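PDB 3JQQ: ferredoxin--NADP reductase, apicoplast from Plasmodium falciparum, which uses FAD to pass electrons between ferredoxin and NADP(H) in the apicoplast and may support the last step of isoprenoid precursor synthesis. Local coordinates for residues G55-Y59 with Y137-F141; P32-Y36 with A117-H121; K19-K23 with I142-I147. The protein carries 1 engineered substitution. All blocks are in the same frame, centred on the assembly; numbering follows the deposited sequence.

Contact 1: residues G55-Y59 with Y137-F141; sequences GIIPY and YCSGF. With FAD (flavin-adenine dinucleotide), chain I.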
loop_
_atom_site.group_PDB
_atom_site.type_symbol
_atom_site.label_atom_id
_atom_site.label_comp_id
_atom_site.label_asym_id
_atom_site.label_seq_id
_atom_site.Cartn_x
_atom_site.Cartn_y
_atom_site.Cartn_z
ATOM N N GLY B 55 -7.600 -9.958 -13.041
ATOM C CA GLY B 55 -8.370 -8.886 -12.442
ATOM C C GLY B 55 -9.708 -9.445 -11.991
ATOM O O GLY B 55 -10.274 -10.329 -12.635
ATOM N N ILE B 56 -10.199 -8.950 -10.864
ATOM C CA ILE B 56 -11.547 -9.266 -10.429
ATOM C C ILE B 56 -12.350 -7.975 -10.467
ATOM O O ILE B 56 -11.909 -6.954 -9.939
ATOM C CB ILE B 56 -11.571 -9.844 -9.002
ATOM C CG1 ILE B 56 -10.938 -11.242 -8.971
ATOM C CG2 ILE B 56 -12.996 -9.904 -8.477
ATOM C CD1 ILE B 56 -10.783 -11.815 -7.574
ATOM N N ILE B 57 -13.515 -8.011 -11.109
ATOM C CA ILE B 57 -14.403 -6.850 -11.136
ATOM C C ILE B 57 -15.519 -7.014 -10.114
ATOM O O ILE B 57 -16.459 -7.774 -10.333
ATOM C CB ILE B 57 -15.033 -6.631 -12.527
ATOM C CG1 ILE B 57 -13.950 -6.533 -13.600
ATOM C CG2 ILE B 57 -15.903 -5.377 -12.526
ATOM C CD1 ILE B 57 -14.486 -6.663 -15.011
ATOM N N PRO B 58 -15.422 -6.292 -8.991
ATOM C CA PRO B 58 -16.413 -6.415 -7.925
ATOM C C PRO B 58 -17.802 -5.972 -8.379
ATOM O O PRO B 58 -17.935 -4.970 -9.082
ATOM C CB PRO B 58 -15.890 -5.464 -6.839
ATOM C CG PRO B 58 -14.478 -5.135 -7.222
ATOM C CD PRO B 58 -14.418 -5.254 -8.707
ATOM N N TYR B 59 -18.821 -6.730 -7.980
ATOM C CA TYR B 59 -20.222 -6.380 -8.226
ATOM C C TYR B 59 -20.617 -6.296 -9.707
ATOM O O TYR B 59 -21.631 -5.681 -10.044
ATOM C CB TYR B 59 -20.590 -5.079 -7.500
ATOM C CG TYR B 59 -20.269 -5.086 -6.019
ATOM C CD1 TYR B 59 -21.101 -5.726 -5.105
ATOM C CD2 TYR B 59 -19.131 -4.450 -5.534
ATOM C CE1 TYR B 59 -20.806 -5.733 -3.751
ATOM C CE2 TYR B 59 -18.829 -4.451 -4.185
ATOM C CZ TYR B 59 -19.669 -5.093 -3.297
ATOM O OH TYR B 59 -19.366 -5.091 -1.957
ATOM N N TYR B 137 -13.051 -1.779 -1.355
ATOM C CA TYR B 137 -14.109 -1.952 -2.357
ATOM C C TYR B 137 -14.268 -3.413 -2.777
ATOM O O TYR B 137 -15.350 -3.988 -2.654
ATOM C CB TYR B 137 -13.851 -1.059 -3.574
ATOM C CG TYR B 137 -14.879 -1.197 -4.674
ATOM C CD1 TYR B 137 -16.210 -0.869 -4.455
ATOM C CD2 TYR B 137 -14.513 -1.641 -5.938
ATOM C CE1 TYR B 137 -17.150 -0.988 -5.463
ATOM C CE2 TYR B 137 -15.444 -1.763 -6.952
ATOM C CZ TYR B 137 -16.761 -1.436 -6.709
ATOM O OH TYR B 137 -17.691 -1.554 -7.715
ATOM N N CYS B 138 -13.182 -4.011 -3.267
ATOM C CA CYS B 138 -13.190 -5.428 -3.612
ATOM C C CYS B 138 -13.214 -6.306 -2.355
ATOM O O CYS B 138 -13.893 -7.328 -2.319
ATOM C CB CYS B 138 -11.982 -5.772 -4.486
ATOM S SG CYS B 138 -12.034 -7.417 -5.231
ATOM N N SER B 139 -12.479 -5.900 -1.323
ATOM C CA SER B 139 -12.419 -6.668 -0.076
ATOM C C SER B 139 -13.803 -7.014 0.474
ATOM O O SER B 139 -14.049 -8.149 0.885
ATOM C CB SER B 139 -11.608 -5.919 0.984
ATOM O OG SER B 139 -10.289 -5.687 0.530
ATOM N N GLY B 140 -14.699 -6.030 0.491
ATOM C CA GLY B 140 -16.055 -6.244 0.986
ATOM C C GLY B 140 -16.840 -7.185 0.090
ATOM O O GLY B 140 -17.639 -7.989 0.569
ATOM N N PHE B 141 -16.619 -7.085 -1.212
ATOM C CA PHE B 141 -17.266 -7.964 -2.179
ATOM C C PHE B 141 -16.834 -9.414 -1.970
ATOM O O PHE B 141 -17.667 -10.320 -1.970
ATOM C CB PHE B 141 -16.960 -7.479 -3.604
ATOM C CG PHE B 141 -17.193 -8.510 -4.676
ATOM C CD1 PHE B 141 -18.475 -8.807 -5.115
ATOM C CD2 PHE B 141 -16.121 -9.155 -5.271
ATOM C CE1 PHE B 141 -18.681 -9.744 -6.112
ATOM C CE2 PHE B 141 -16.321 -10.095 -6.266
ATOM C CZ PHE B 141 -17.603 -10.390 -6.687
HETATM P PA FAD I . -9.690 -0.181 -2.016
HETATM O O1A FAD I . -9.186 -0.013 -3.429
HETATM O O2A FAD I . -11.174 0.089 -1.937
HETATM O O5B FAD I . -8.857 0.765 -1.008
HETATM C C5B FAD I . -7.471 0.573 -0.822
HETATM C C4B FAD I . -7.107 0.660 0.658
HETATM O O4B FAD I . -7.582 1.871 1.221
HETATM C C3B FAD I . -7.740 -0.470 1.449
HETATM O O3B FAD I . -6.837 -0.868 2.452
HETATM C C2B FAD I . -8.954 0.170 2.092
HETATM O O2B FAD I . -9.220 -0.402 3.352
HETATM C C1B FAD I . -8.559 1.631 2.220
HETATM N N9A FAD I . -9.703 2.539 2.018
HETATM C C8A FAD I . -10.564 2.566 0.952
HETATM N N7A FAD I . -11.464 3.559 1.154
HETATM C C5A FAD I . -11.185 4.165 2.328
HETATM C C6A FAD I . -11.783 5.223 3.002
HETATM N N6A FAD I . -12.897 5.778 2.529
HETATM N N1A FAD I . -11.264 5.629 4.214
HETATM C C2A FAD I . -10.163 4.988 4.743
HETATM N N3A FAD I . -9.579 3.938 4.067
HETATM C C4A FAD I . -10.081 3.534 2.878
HETATM N N1 FAD I . -3.987 -8.227 -3.159
HETATM C C2 FAD I . -4.276 -9.436 -2.567
HETATM O O2 FAD I . -4.983 -9.457 -1.559
HETATM N N3 FAD I . -3.777 -10.609 -3.101
HETATM C C4 FAD I . -2.983 -10.576 -4.227
HETATM O O4 FAD I . -2.538 -11.620 -4.699
HETATM C C4X FAD I . -2.689 -9.357 -4.825
HETATM N N5 FAD I . -1.896 -9.320 -5.953
HETATM C C5X FAD I . -1.612 -8.103 -6.535
HETATM C C6 FAD I . -0.811 -8.068 -7.672
HETATM C C7 FAD I . -0.517 -6.853 -8.273
HETATM C C7M FAD I . 0.348 -6.818 -9.502
HETATM C C8 FAD I . -1.029 -5.674 -7.730
HETATM C C8M FAD I . -0.720 -4.345 -8.363
HETATM C C9 FAD I . -1.827 -5.713 -6.594
HETATM C C9A FAD I . -2.123 -6.924 -5.989
HETATM N N10 FAD I . -2.928 -6.955 -4.861
HETATM C C10 FAD I . -3.197 -8.179 -4.283
HETATM C "C1'" FAD I . -3.639 -5.714 -4.356
HETATM C "C2'" FAD I . -5.129 -5.713 -4.723
HETATM O "O2'" FAD I . -5.257 -5.574 -6.117
HETATM C "C3'" FAD I . -5.973 -4.587 -4.105
HETATM O "O3'" FAD I . -5.280 -3.358 -4.149
HETATM C "C4'" FAD I . -6.439 -4.870 -2.678
HETATM O "O4'" FAD I . -7.317 -5.973 -2.697
HETATM C "C5'" FAD I . -7.192 -3.670 -2.113
HETATM O "O5'" FAD I . -8.313 -3.451 -2.937
HETATM P P FAD I . -9.725 -2.965 -2.336
HETATM O O1P FAD I . -10.649 -2.587 -3.470
HETATM O O2P FAD I . -10.351 -4.021 -1.453
HETATM O O3P FAD I . -9.350 -1.659 -1.475
HETATM O O HOH W 1 -16.562 -2.396 -9.945
HETATM O O HOH W 2 -17.454 -3.640 -1.194
#

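Contact 2: residues P32-Y36 with A117-H121; sequences PNEVY and AIKIH. With FAD (flavin-adenine dinucleotide), chain I.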
loop_
_atom_site.group_PDB
_atom_site.type_symbol
_atom_site.label_atom_id
_atom_site.label_comp_id
_atom_site.label_asym_id
_atom_site.label_seq_id
_atom_site.Cartn_x
_atom_site.Cartn_y
_atom_site.Cartn_z
ATOM N N PRO B 32 -3.687 -11.430 12.853
ATOM C CA PRO B 32 -4.531 -10.238 12.889
ATOM C C PRO B 32 -5.155 -9.973 11.527
ATOM O O PRO B 32 -5.963 -9.056 11.375
ATOM C CB PRO B 32 -3.542 -9.126 13.238
ATOM C CG PRO B 32 -2.250 -9.592 12.661
ATOM C CD PRO B 32 -2.254 -11.095 12.778
ATOM N N ASN B 33 -4.777 -10.785 10.548
ATOM C CA ASN B 33 -5.252 -10.619 9.185
ATOM C C ASN B 33 -6.445 -11.497 8.840
ATOM O O ASN B 33 -6.691 -12.519 9.479
ATOM C CB ASN B 33 -4.121 -10.907 8.199
ATOM C CG ASN B 33 -2.991 -9.919 8.317
ATOM O OD1 ASN B 33 -3.215 -8.730 8.546
ATOM N ND2 ASN B 33 -1.764 -10.399 8.153
ATOM N N GLU B 34 -7.181 -11.074 7.821
ATOM C CA GLU B 34 -8.229 -11.885 7.233
ATOM C C GLU B 34 -7.887 -12.062 5.763
ATOM O O GLU B 34 -7.783 -11.085 5.022
ATOM C CB GLU B 34 -9.590 -11.202 7.381
ATOM C CG GLU B 34 -10.767 -12.073 6.959
ATOM C CD GLU B 34 -12.108 -11.390 7.161
ATOM O OE1 GLU B 34 -12.124 -10.202 7.547
ATOM O OE2 GLU B 34 -13.146 -12.044 6.928
ATOM N N VAL B 35 -7.683 -13.302 5.339
ATOM C CA VAL B 35 -7.408 -13.555 3.930
ATOM C C VAL B 35 -8.037 -14.852 3.430
ATOM O O VAL B 35 -7.938 -15.906 4.065
ATOM C CB VAL B 35 -5.891 -13.439 3.589
ATOM C CG1 VAL B 35 -5.029 -13.540 4.849
ATOM C CG2 VAL B 35 -5.487 -14.458 2.543
ATOM N N TYR B 36 -8.713 -14.750 2.291
ATOM C CA TYR B 36 -9.464 -15.867 1.747
ATOM C C TYR B 36 -8.815 -16.431 0.492
ATOM O O TYR B 36 -8.415 -15.692 -0.411
ATOM C CB TYR B 36 -10.925 -15.466 1.490
ATOM C CG TYR B 36 -11.693 -15.232 2.771
ATOM C CD1 TYR B 36 -11.874 -13.948 3.274
ATOM C CD2 TYR B 36 -12.207 -16.298 3.500
ATOM C CE1 TYR B 36 -12.560 -13.733 4.460
ATOM C CE2 TYR B 36 -12.895 -16.093 4.687
ATOM C CZ TYR B 36 -13.064 -14.807 5.160
ATOM O OH TYR B 36 -13.745 -14.592 6.336
ATOM N N ALA B 117 -5.447 -15.603 -3.525
ATOM C CA ALA B 117 -5.512 -15.306 -2.096
ATOM C C ALA B 117 -5.701 -13.813 -1.881
ATOM O O ALA B 117 -4.866 -13.004 -2.295
ATOM C CB ALA B 117 -4.264 -15.797 -1.387
ATOM N N ILE B 118 -6.799 -13.455 -1.228
ATOM C CA ILE B 118 -7.190 -12.059 -1.091
ATOM C C ILE B 118 -7.278 -11.627 0.365
ATOM O O ILE B 118 -8.081 -12.151 1.135
ATOM C CB ILE B 118 -8.541 -11.789 -1.781
ATOM C CG1 ILE B 118 -8.454 -12.131 -3.269
ATOM C CG2 ILE B 118 -8.966 -10.336 -1.588
ATOM C CD1 ILE B 118 -9.738 -11.898 -4.018
ATOM N N LYS B 119 -6.433 -10.671 0.728
ATOM C CA LYS B 119 -6.472 -10.043 2.039
ATOM C C LYS B 119 -7.671 -9.102 2.086
ATOM O O LYS B 119 -7.910 -8.341 1.149
ATOM C CB LYS B 119 -5.172 -9.268 2.277
ATOM C CG LYS B 119 -4.987 -8.693 3.684
ATOM C CD LYS B 119 -3.755 -7.790 3.722
ATOM C CE LYS B 119 -3.691 -6.937 4.988
ATOM N NZ LYS B 119 -2.868 -7.562 6.067
ATOM N N ILE B 120 -8.439 -9.173 3.168
ATOM C CA ILE B 120 -9.605 -8.316 3.329
ATOM C C ILE B 120 -9.208 -7.062 4.093
ATOM O O ILE B 120 -8.868 -7.123 5.273
ATOM C CB ILE B 120 -10.750 -9.041 4.050
ATOM C CG1 ILE B 120 -11.127 -10.319 3.295
ATOM C CG2 ILE B 120 -11.959 -8.130 4.203
ATOM C CD1 ILE B 120 -11.474 -10.094 1.833
ATOM N N HIS B 121 -9.233 -5.930 3.398
ATOM C CA HIS B 121 -8.825 -4.653 3.967
ATOM C C HIS B 121 -9.965 -4.001 4.752
ATOM O O HIS B 121 -11.096 -3.931 4.274
ATOM C CB HIS B 121 -8.329 -3.725 2.854
ATOM C CG HIS B 121 -7.096 -4.223 2.163
ATOM N ND1 HIS B 121 -5.841 -3.717 2.426
ATOM C CD2 HIS B 121 -6.922 -5.195 1.236
ATOM C CE1 HIS B 121 -4.949 -4.350 1.684
ATOM N NE2 HIS B 121 -5.579 -5.250 0.953
HETATM P PA FAD I . -9.690 -0.181 -2.016
HETATM O O1A FAD I . -9.186 -0.013 -3.429
HETATM O O2A FAD I . -11.174 0.089 -1.937
HETATM O O5B FAD I . -8.857 0.765 -1.008
HETATM C C5B FAD I . -7.471 0.573 -0.822
HETATM C C4B FAD I . -7.107 0.660 0.658
HETATM O O4B FAD I . -7.582 1.871 1.221
HETATM C C3B FAD I . -7.740 -0.470 1.449
HETATM O O3B FAD I . -6.837 -0.868 2.452
HETATM C C2B FAD I . -8.954 0.170 2.092
HETATM O O2B FAD I . -9.220 -0.402 3.352
HETATM C C1B FAD I . -8.559 1.631 2.220
HETATM N N9A FAD I . -9.703 2.539 2.018
HETATM C C8A FAD I . -10.564 2.566 0.952
HETATM N N7A FAD I . -11.464 3.559 1.154
HETATM C C5A FAD I . -11.185 4.165 2.328
HETATM C C6A FAD I . -11.783 5.223 3.002
HETATM N N6A FAD I . -12.897 5.778 2.529
HETATM N N1A FAD I . -11.264 5.629 4.214
HETATM C C2A FAD I . -10.163 4.988 4.743
HETATM N N3A FAD I . -9.579 3.938 4.067
HETATM C C4A FAD I . -10.081 3.534 2.878
HETATM N N1 FAD I . -3.987 -8.227 -3.159
HETATM C C2 FAD I . -4.276 -9.436 -2.567
HETATM O O2 FAD I . -4.983 -9.457 -1.559
HETATM N N3 FAD I . -3.777 -10.609 -3.101
HETATM C C4 FAD I . -2.983 -10.576 -4.227
HETATM O O4 FAD I . -2.538 -11.620 -4.699
HETATM C C4X FAD I . -2.689 -9.357 -4.825
HETATM N N5 FAD I . -1.896 -9.320 -5.953
HETATM C C5X FAD I . -1.612 -8.103 -6.535
HETATM C C6 FAD I . -0.811 -8.068 -7.672
HETATM C C7 FAD I . -0.517 -6.853 -8.273
HETATM C C7M FAD I . 0.348 -6.818 -9.502
HETATM C C8 FAD I . -1.029 -5.674 -7.730
HETATM C C8M FAD I . -0.720 -4.345 -8.363
HETATM C C9 FAD I . -1.827 -5.713 -6.594
HETATM C C9A FAD I . -2.123 -6.924 -5.989
HETATM N N10 FAD I . -2.928 -6.955 -4.861
HETATM C C10 FAD I . -3.197 -8.179 -4.283
HETATM C "C1'" FAD I . -3.639 -5.714 -4.356
HETATM C "C2'" FAD I . -5.129 -5.713 -4.723
HETATM O "O2'" FAD I . -5.257 -5.574 -6.117
HETATM C "C3'" FAD I . -5.973 -4.587 -4.105
HETATM O "O3'" FAD I . -5.280 -3.358 -4.149
HETATM C "C4'" FAD I . -6.439 -4.870 -2.678
HETATM O "O4'" FAD I . -7.317 -5.973 -2.697
HETATM C "C5'" FAD I . -7.192 -3.670 -2.113
HETATM O "O5'" FAD I . -8.313 -3.451 -2.937
HETATM P P FAD I . -9.725 -2.965 -2.336
HETATM O O1P FAD I . -10.649 -2.587 -3.470
HETATM O O2P FAD I . -10.351 -4.021 -1.453
HETATM O O3P FAD I . -9.350 -1.659 -1.475
HETATM O O HOH W 3 -6.703 -8.208 6.996
#

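Contact 3: residues K19-K23 with I142-I147; sequences KIVDK and IKNLKI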
loop_
_atom_site.group_PDB
_atom_site.type_symbol
_atom_site.label_atom_id
_atom_site.label_comp_id
_atom_site.label_asym_id
_atom_site.label_seq_id
_atom_site.Cartn_x
_atom_site.Cartn_y
_atom_site.Cartn_z
ATOM N N LYS B 19 -17.080 -19.164 -11.704
ATOM C CA LYS B 19 -17.789 -19.633 -10.516
ATOM C C LYS B 19 -16.856 -19.840 -9.328
ATOM O O LYS B 19 -15.737 -20.330 -9.478
ATOM C CB LYS B 19 -18.522 -20.947 -10.806
ATOM C CG LYS B 19 -19.847 -20.793 -11.539
ATOM C CD LYS B 19 -20.898 -20.147 -10.649
ATOM C CE LYS B 19 -22.282 -20.237 -11.276
ATOM N NZ LYS B 19 -23.271 -19.384 -10.560
ATOM N N ILE B 20 -17.340 -19.469 -8.147
ATOM C CA ILE B 20 -16.664 -19.768 -6.894
ATOM C C ILE B 20 -16.898 -21.225 -6.501
ATOM O O ILE B 20 -18.034 -21.639 -6.275
ATOM C CB ILE B 20 -17.198 -18.869 -5.762
ATOM C CG1 ILE B 20 -16.854 -17.402 -6.038
ATOM C CG2 ILE B 20 -16.645 -19.322 -4.413
ATOM C CD1 ILE B 20 -15.375 -17.156 -6.258
ATOM N N VAL B 21 -15.816 -22.003 -6.419
ATOM C CA VAL B 21 -15.907 -23.403 -6.004
ATOM C C VAL B 21 -15.659 -23.565 -4.505
ATOM O O VAL B 21 -16.366 -24.310 -3.827
ATOM C CB VAL B 21 -14.915 -24.289 -6.775
ATOM C CG1 VAL B 21 -14.907 -25.695 -6.199
ATOM C CG2 VAL B 21 -15.270 -24.313 -8.255
ATOM N N ASP B 22 -14.646 -22.876 -3.992
ATOM C CA ASP B 22 -14.380 -22.890 -2.559
ATOM C C ASP B 22 -13.878 -21.528 -2.096
ATOM O O ASP B 22 -13.400 -20.717 -2.894
ATOM C CB ASP B 22 -13.380 -23.993 -2.193
ATOM C CG ASP B 22 -13.659 -24.608 -0.824
ATOM O OD1 ASP B 22 -14.495 -24.064 -0.072
ATOM O OD2 ASP B 22 -13.038 -25.643 -0.503
ATOM N N LYS B 23 -14.016 -21.285 -0.799
ATOM C CA LYS B 23 -13.616 -20.033 -0.181
ATOM C C LYS B 23 -13.077 -20.400 1.194
ATOM O O LYS B 23 -13.816 -20.876 2.053
ATOM C CB LYS B 23 -14.820 -19.093 -0.070
ATOM C CG LYS B 23 -14.519 -17.723 0.524
ATOM C CD LYS B 23 -15.802 -16.927 0.713
ATOM C CE LYS B 23 -15.549 -15.650 1.491
ATOM N NZ LYS B 23 -16.803 -14.886 1.739
ATOM N N ILE B 142 -15.534 -9.636 -1.765
ATOM C CA ILE B 142 -15.026 -10.977 -1.499
ATOM C C ILE B 142 -15.511 -11.471 -0.143
ATOM O O ILE B 142 -15.875 -12.637 0.015
ATOM C CB ILE B 142 -13.496 -11.009 -1.527
ATOM C CG1 ILE B 142 -12.997 -10.621 -2.920
ATOM C CG2 ILE B 142 -12.972 -12.384 -1.128
ATOM C CD1 ILE B 142 -11.579 -10.092 -2.924
ATOM N N LYS B 143 -15.514 -10.569 0.830
ATOM C CA LYS B 143 -15.985 -10.874 2.170
ATOM C C LYS B 143 -17.350 -11.531 2.071
ATOM O O LYS B 143 -17.606 -12.563 2.687
ATOM C CB LYS B 143 -16.114 -9.578 2.970
ATOM C CG LYS B 143 -15.733 -9.675 4.432
ATOM C CD LYS B 143 -16.492 -10.757 5.171
ATOM C CE LYS B 143 -16.372 -10.545 6.676
ATOM N NZ LYS B 143 -16.115 -11.819 7.400
ATOM N N ASN B 144 -18.215 -10.921 1.270
ATOM C CA ASN B 144 -19.608 -11.342 1.146
ATOM C C ASN B 144 -19.841 -12.474 0.141
ATOM O O ASN B 144 -20.950 -12.994 0.041
ATOM C CB ASN B 144 -20.489 -10.136 0.805
ATOM C CG ASN B 144 -20.523 -9.105 1.922
ATOM O OD1 ASN B 144 -20.895 -9.415 3.054
ATOM N ND2 ASN B 144 -20.136 -7.875 1.607
ATOM N N LEU B 145 -18.801 -12.858 -0.593
ATOM C CA LEU B 145 -18.930 -13.913 -1.602
ATOM C C LEU B 145 -19.389 -15.246 -1.018
ATOM O O LEU B 145 -18.900 -15.681 0.029
ATOM C CB LEU B 145 -17.614 -14.115 -2.363
ATOM C CG LEU B 145 -17.400 -13.321 -3.655
ATOM C CD1 LEU B 145 -15.984 -13.528 -4.189
ATOM C CD2 LEU B 145 -18.431 -13.706 -4.704
ATOM N N LYS B 146 -20.321 -15.892 -1.711
ATOM C CA LYS B 146 -20.772 -17.225 -1.336
ATOM C C LYS B 146 -20.272 -18.263 -2.336
ATOM O O LYS B 146 -19.925 -17.935 -3.475
ATOM C CB LYS B 146 -22.299 -17.285 -1.277
ATOM C CG LYS B 146 -22.938 -16.363 -0.252
ATOM C CD LYS B 146 -24.450 -16.564 -0.225
ATOM C CE LYS B 146 -25.128 -15.660 0.797
ATOM N NZ LYS B 146 -25.047 -14.219 0.418
ATOM N N ILE B 147 -20.239 -19.514 -1.894
ATOM C CA ILE B 147 -19.947 -20.640 -2.766
ATOM C C ILE B 147 -20.962 -20.686 -3.916
ATOM O O ILE B 147 -22.170 -20.582 -3.697
ATOM C CB ILE B 147 -19.938 -21.965 -1.959
ATOM C CG1 ILE B 147 -18.498 -22.334 -1.563
ATOM C CG2 ILE B 147 -20.571 -23.096 -2.759
ATOM C CD1 ILE B 147 -17.690 -21.168 -1.046
#

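Contact 1: residues G55-Y59 with Y137-F141
Pro58 and the aromatic rings of Tyr59, Tyr137 and Phe141 make up most of this contact, which is apolar apart from two bridging waters. Pro58 sits with its CA squarely over the face of the Phe141 ring, a CH-pi contact of 3.9 Å from Pro58 CA to the ring centroid; Phe141 CG lies anti to the backbone N (chi1 162°), which lays the ring under the proline. The ring carbon Pro58 CG reaches Tyr137, 3.5 Å from its CE2. Among the rings, Phe141 turns its edge toward the face of Tyr59 with the planes at 60°, and Phe141 CB lies over the same Tyr59 ring, 3.6 Å from Tyr59 CE2. Tyr59 and Tyr137 meet obliquely. Deeper in, Ile56 CG2 touches Phe141 CE2 and Cys138 SG.

The helix 137-144 thereby packs against the end of strand 53-56 and, mainly, the loop that follows it in the FAD-binding beta-barrel domain, and its N-terminal turn holds the cofactor's diphosphate. Tyr137 N donates to FAD O2A (2.7 Å), Cys138 N almost straight to FAD O1P (173°), while FAD O2P is gripped twice, by Ser139 N and by Ser139 OG.

Water mediates the polar links. One molecule accepts from Tyr137 OH (2.6 Å) and donates to Pro58 O; a second donates to Tyr137 O and is hydrogen-bonded to Tyr59 OH, near the plane of that ring.

Contact 2: residues P32-Y36 with A117-H121
An antiparallel strand pair of the FAD-binding barrel joins Val35 and Tyr36 to Lys119 and Ile118, at the point where the flavin and the NADP-site ligand approach the same strand. Tyr36 and Ile118 form the hydrogen-bonded pair, Tyr36 N giving to Ile118 O and Ile118 N to Tyr36 O, both at 2.9 Å. Val35 and Lys119 are the non-hydrogen-bonded pair. One step on, Ile120 N donates to Glu34 O at 2.7 Å and 175°, and beyond it the segments are linked through a water that accepts from Glu34 N and donates to Ile120 O.

Strand 114-123 also reads the edge of the isoalloxazine: Ala117 O accepts from FAD N3 (2.8 Å) and Lys119 N donates to FAD O2 (3.0 Å), fixing the pyrimidine end of the flavin through two backbone atoms of the strand.

Lys119 runs extended until a bend at its last torsion (chi4 94°) carries NZ over Asn33. The bond from Lys119 NZ to Asn33 OD1 measures 2.8 Å, but the ammonium stands above the carbonyl plane. Lys119 NZ also forms a salt bridge with a phosphate oxygen of the bound adenosine-2'-5'-diphosphate, so Asn33 probably helps to position this ligand-binding lysine.

On the sheet face bearing Tyr36 and Ile118, the edge of the Tyr36 ring meets Ile120 CG1, which lies 3.7 Å from Tyr36 CD1. Tyr36 OH donates to the anti lone pair of Glu34 OE2 (2.7 Å), and the same carboxylate oxygen forms a salt bridge with Lys143.

Contact 3: residues K19-K23 with I142-I147
Three main-chain carbonyls from the end of helix 137-144 and the residue after it converge on one ammonium: Lys23 NZ donates to Lys143 O at 2.6 Å, to Leu145 O at 2.8 Å and to Ile142 O at 3.0 Å. The lysine reaches them because its whole side chain is stretched out, with CG opposite the backbone N (chi1 -178°) and every later torsion extended. The approaches differ. NZ lies in the carbonyl plane of Ile142 and of Leu145, on a lone pair of the latter, but stands above the plane of the Lys143 carbonyl. Ile142 O is shared, since it also accepts from Leu145 N. The positive group thus sits at the C-terminal end of helix 137-144, where it probably gains from the helix dipole and offsets the partial negative charge of the carbonyls. The same ammonium also makes a cation-pi contact with Tyr36.

In the FAD-binding barrel this ties strand 16-25 to the end of the helix and the loop that follows it. The strand carries a classic beta bulge at Val21 and Asp22, both facing Glu39 of strand 35-41. Within the bulge, Asp22 turns OD1 back to accept from Lys23 N (2.9 Å).

Van der Waals packing of the isoleucines makes up the remainder. Ile147 CD1 lies 3.7 Å from Lys23 CB and 4.0 Å from Ile20 CG2, while its CG1 rests near Val21 O. Ile20 points its side chain at the loop: CB packs against Lys146 O at 3.7 Å, and CD1 is 4.2 Å from Leu145 CD1.

In the fold
All three contacts belong to the FAD-binding domain, and their centres lie about 11 to 13 Å apart. Contacts 1 and 3 share helix 137-144, its N-terminal part against the end of strand 53-56 and the following loop, its C-terminal part and the loop beyond against strand 16-25, while contact 2 pairs strands 35-41 and 114-123 of the same antiparallel sheet. The first segments run in the order 19-23, 32-36, 55-59, the second 117-121, 137-141, 142-147. Ser139 OG with His121 N joins contacts 1 and 2; the neighbouring strands 35-41 and 16-25 join 2 and 3. Helix and sheet therefore hold one FAD together, its diphosphate at contact 1 and its flavin at contact 2.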